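Local coordinates for DUF2235 domain-containing protein (Pseudomonas aeruginosa, PDB 4O5P) that probably hydrolyses membrane phospholipids as an effector delivered by the type VI secretion system, at residues T455-N458 with A459-Q463. Numbering follows the deposited sequence.
Sequences TRFN and AWQAQ
F457 meets Q461 one helical turn on: ring atom CE1 of F457 lies 4.0 Å from CB of Q461, approaching obliquely. Both side chains start with CG anti to the backbone N (chi1 172° for F457), which carries the ring toward the later turn. The backbone is alpha helix, the last turns of helix 451-463. The N-H of Q461 reaches O of F457 at 2.8 Å, and W460 N gives a nearly straight bond to R456 O. One residue past F457, O of N458 accepts A462 N at 2.9 Å and also a water at 3.2 Å; that water donates to OE1 of Q461 at 2.6 Å. At the C-terminal end the amide of Q463 curls back, NE2 donating to O of W460 (3.2 Å) while sitting above one face of the indole, offset toward its rim. E476 accepts from both W460 NE1 and Q463 NE2, tying the two side chains together from helix 469-487. Just after strand 7-10, A11 O accepts Q461 NE2 and H14 N donates to N458 OD1; the F457 ring packs on A11, H14 and, from a separate loop, P376. Amide bonds thus pin the helix to residues 11-14, with aromatic packing also reaching P376.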
ATOM      1  N   THR A 455      24.477 -12.918  -1.463  1.00 20.99           N
ATOM      2  CA  THR A 455      25.316 -12.948  -2.651  1.00 20.68           C
ATOM      3  C   THR A 455      24.524 -12.599  -3.916  1.00 17.23           C
ATOM      4  O   THR A 455      24.966 -11.796  -4.745  1.00 17.12           O
ATOM      5  CB  THR A 455      25.919 -14.337  -2.815  1.00 21.41           C
ATOM      6  OG1 THR A 455      26.929 -14.537  -1.811  1.00 28.69           O
ATOM      7  CG2 THR A 455      26.543 -14.482  -4.179  1.00 26.82           C
ATOM      8  N   ARG A 456      23.356 -13.214  -4.052  1.00 16.25           N
ATOM      9  CA  ARG A 456      22.490 -12.969  -5.203  1.00 16.98           C
ATOM     10  C   ARG A 456      21.964 -11.533  -5.246  1.00 18.05           C
ATOM     11  O   ARG A 456      21.961 -10.848  -6.301  1.00 18.36           O
ATOM     12  CB  ARG A 456      21.334 -13.985  -5.164  1.00 17.19           C
ATOM     13  CG  ARG A 456      21.815 -15.439  -5.404  1.00 17.74           C
ATOM     14  CD  ARG A 456      20.715 -16.456  -5.122  1.00 20.02           C
ATOM     15  NE  ARG A 456      21.144 -17.832  -5.363  1.00 20.01           N
ATOM     16  CZ  ARG A 456      20.315 -18.872  -5.459  1.00 21.64           C
ATOM     17  NH1 ARG A 456      19.012 -18.695  -5.339  1.00 15.84           N
ATOM     18  NH2 ARG A 456      20.793 -20.094  -5.668  1.00 20.44           N
ATOM     19  N   PHE A 457      21.519 -11.067  -4.085  1.00 19.64           N
ATOM     20  CA  PHE A 457      21.106  -9.684  -3.977  1.00 16.67           C
ATOM     21  C   PHE A 457      22.253  -8.784  -4.413  1.00 16.32           C
ATOM     22  O   PHE A 457      22.085  -7.906  -5.244  1.00 17.90           O
ATOM     23  CB  PHE A 457      20.692  -9.342  -2.541  1.00 17.40           C
ATOM     24  CG  PHE A 457      20.444  -7.885  -2.339  1.00 19.99           C
ATOM     25  CD1 PHE A 457      21.486  -7.027  -1.999  1.00 18.66           C
ATOM     26  CD2 PHE A 457      19.175  -7.361  -2.528  1.00 18.29           C
ATOM     27  CE1 PHE A 457      21.260  -5.673  -1.839  1.00 19.54           C
ATOM     28  CE2 PHE A 457      18.936  -6.008  -2.360  1.00 17.55           C
ATOM     29  CZ  PHE A 457      19.982  -5.162  -2.014  1.00 19.98           C
ATOM     30  N   ASN A 458      23.431  -8.990  -3.846  1.00 18.26           N
ATOM     31  CA  ASN A 458      24.564  -8.153  -4.211  1.00 16.47           C
ATOM     32  C   ASN A 458      24.940  -8.221  -5.698  1.00 17.91           C
ATOM     33  O   ASN A 458      25.463  -7.259  -6.244  1.00 18.99           O
ATOM     34  CB  ASN A 458      25.757  -8.449  -3.301  1.00 19.51           C
ATOM     35  CG  ASN A 458      25.511  -8.000  -1.863  1.00 20.50           C
ATOM     36  OD1 ASN A 458      24.781  -7.036  -1.621  1.00 17.38           O
ATOM     37  ND2 ASN A 458      26.119  -8.703  -0.902  1.00 24.02           N
ATOM     38  N   ALA A 459      24.660  -9.335  -6.370  1.00 18.61           N
ATOM     39  CA  ALA A 459      24.914  -9.368  -7.816  1.00 21.06           C
ATOM     40  C   ALA A 459      23.966  -8.394  -8.511  1.00 18.77           C
ATOM     41  O   ALA A 459      24.367  -7.595  -9.394  1.00 18.12           O
ATOM     42  CB  ALA A 459      24.748 -10.774  -8.365  1.00 18.53           C
ATOM     43  N   TRP A 460      22.699  -8.450  -8.104  1.00 17.76           N
ATOM     44  CA  TRP A 460      21.766  -7.449  -8.595  1.00 15.98           C
ATOM     45  C   TRP A 460      22.240  -6.027  -8.273  1.00 15.96           C
ATOM     46  O   TRP A 460      22.286  -5.157  -9.141  1.00 17.91           O
ATOM     47  CB  TRP A 460      20.365  -7.674  -8.032  1.00 15.55           C
ATOM     48  CG  TRP A 460      19.412  -6.674  -8.583  1.00 17.57           C
ATOM     49  CD1 TRP A 460      18.716  -6.761  -9.756  1.00 14.15           C
ATOM     50  CD2 TRP A 460      19.098  -5.402  -8.023  1.00 14.15           C
ATOM     51  NE1 TRP A 460      17.960  -5.632  -9.941  1.00 14.23           N
ATOM     52  CE2 TRP A 460      18.177  -4.775  -8.886  1.00 15.55           C
ATOM     53  CE3 TRP A 460      19.486  -4.734  -6.854  1.00 15.77           C
ATOM     54  CZ2 TRP A 460      17.639  -3.512  -8.631  1.00 13.91           C
ATOM     55  CZ3 TRP A 460      18.970  -3.467  -6.603  1.00 16.59           C
ATOM     56  CH2 TRP A 460      18.046  -2.876  -7.485  1.00 16.04           C
ATOM     57  N   GLN A 461      22.607  -5.790  -7.021  1.00 19.04           N
ATOM     58  CA  GLN A 461      22.950  -4.452  -6.582  1.00 18.06           C
ATOM     59  C   GLN A 461      24.107  -3.900  -7.396  1.00 17.61           C
ATOM     60  O   GLN A 461      24.116  -2.723  -7.771  1.00 14.04           O
ATOM     61  CB  GLN A 461      23.308  -4.464  -5.103  1.00 18.57           C
ATOM     62  CG  GLN A 461      23.365  -3.084  -4.473  1.00 16.81           C
ATOM     63  CD  GLN A 461      24.664  -2.349  -4.745  1.00 18.66           C
ATOM     64  OE1 GLN A 461      25.714  -2.965  -4.955  1.00 21.12           O
ATOM     65  NE2 GLN A 461      24.601  -1.020  -4.742  1.00 18.96           N
ATOM     66  N   ALA A 462      25.069  -4.771  -7.683  1.00 19.40           N
ATOM     67  CA  ALA A 462      26.264  -4.389  -8.419  1.00 18.45           C
ATOM     68  C   ALA A 462      26.020  -4.128  -9.907  1.00 19.37           C
ATOM     69  O   ALA A 462      26.715  -3.292 -10.490  1.00 18.85           O
ATOM     70  CB  ALA A 462      27.377  -5.427  -8.214  1.00 20.56           C
ATOM     71  N   GLN A 463      25.067  -4.824 -10.534  1.00 16.90           N
ATOM     72  CA  GLN A 463      24.800  -4.533 -11.957  1.00 18.33           C
ATOM     73  C   GLN A 463      23.897  -3.324 -12.175  1.00 18.15           C
ATOM     74  O   GLN A 463      23.816  -2.779 -13.280  1.00 17.30           O
ATOM     75  CB  GLN A 463      24.175  -5.732 -12.676  1.00 18.62           C
ATOM     76  CG  GLN A 463      22.806  -6.157 -12.123  1.00 18.40           C
ATOM     77  CD  GLN A 463      21.638  -5.379 -12.707  1.00 16.03           C
ATOM     78  OE1 GLN A 463      21.615  -5.042 -13.901  1.00 17.08           O
ATOM     79  NE2 GLN A 463      20.650  -5.090 -11.859  1.00 15.23           N
TER
HETATM   80  O   HOH W   1      26.813  -5.164  -4.244  1.00 22.78           O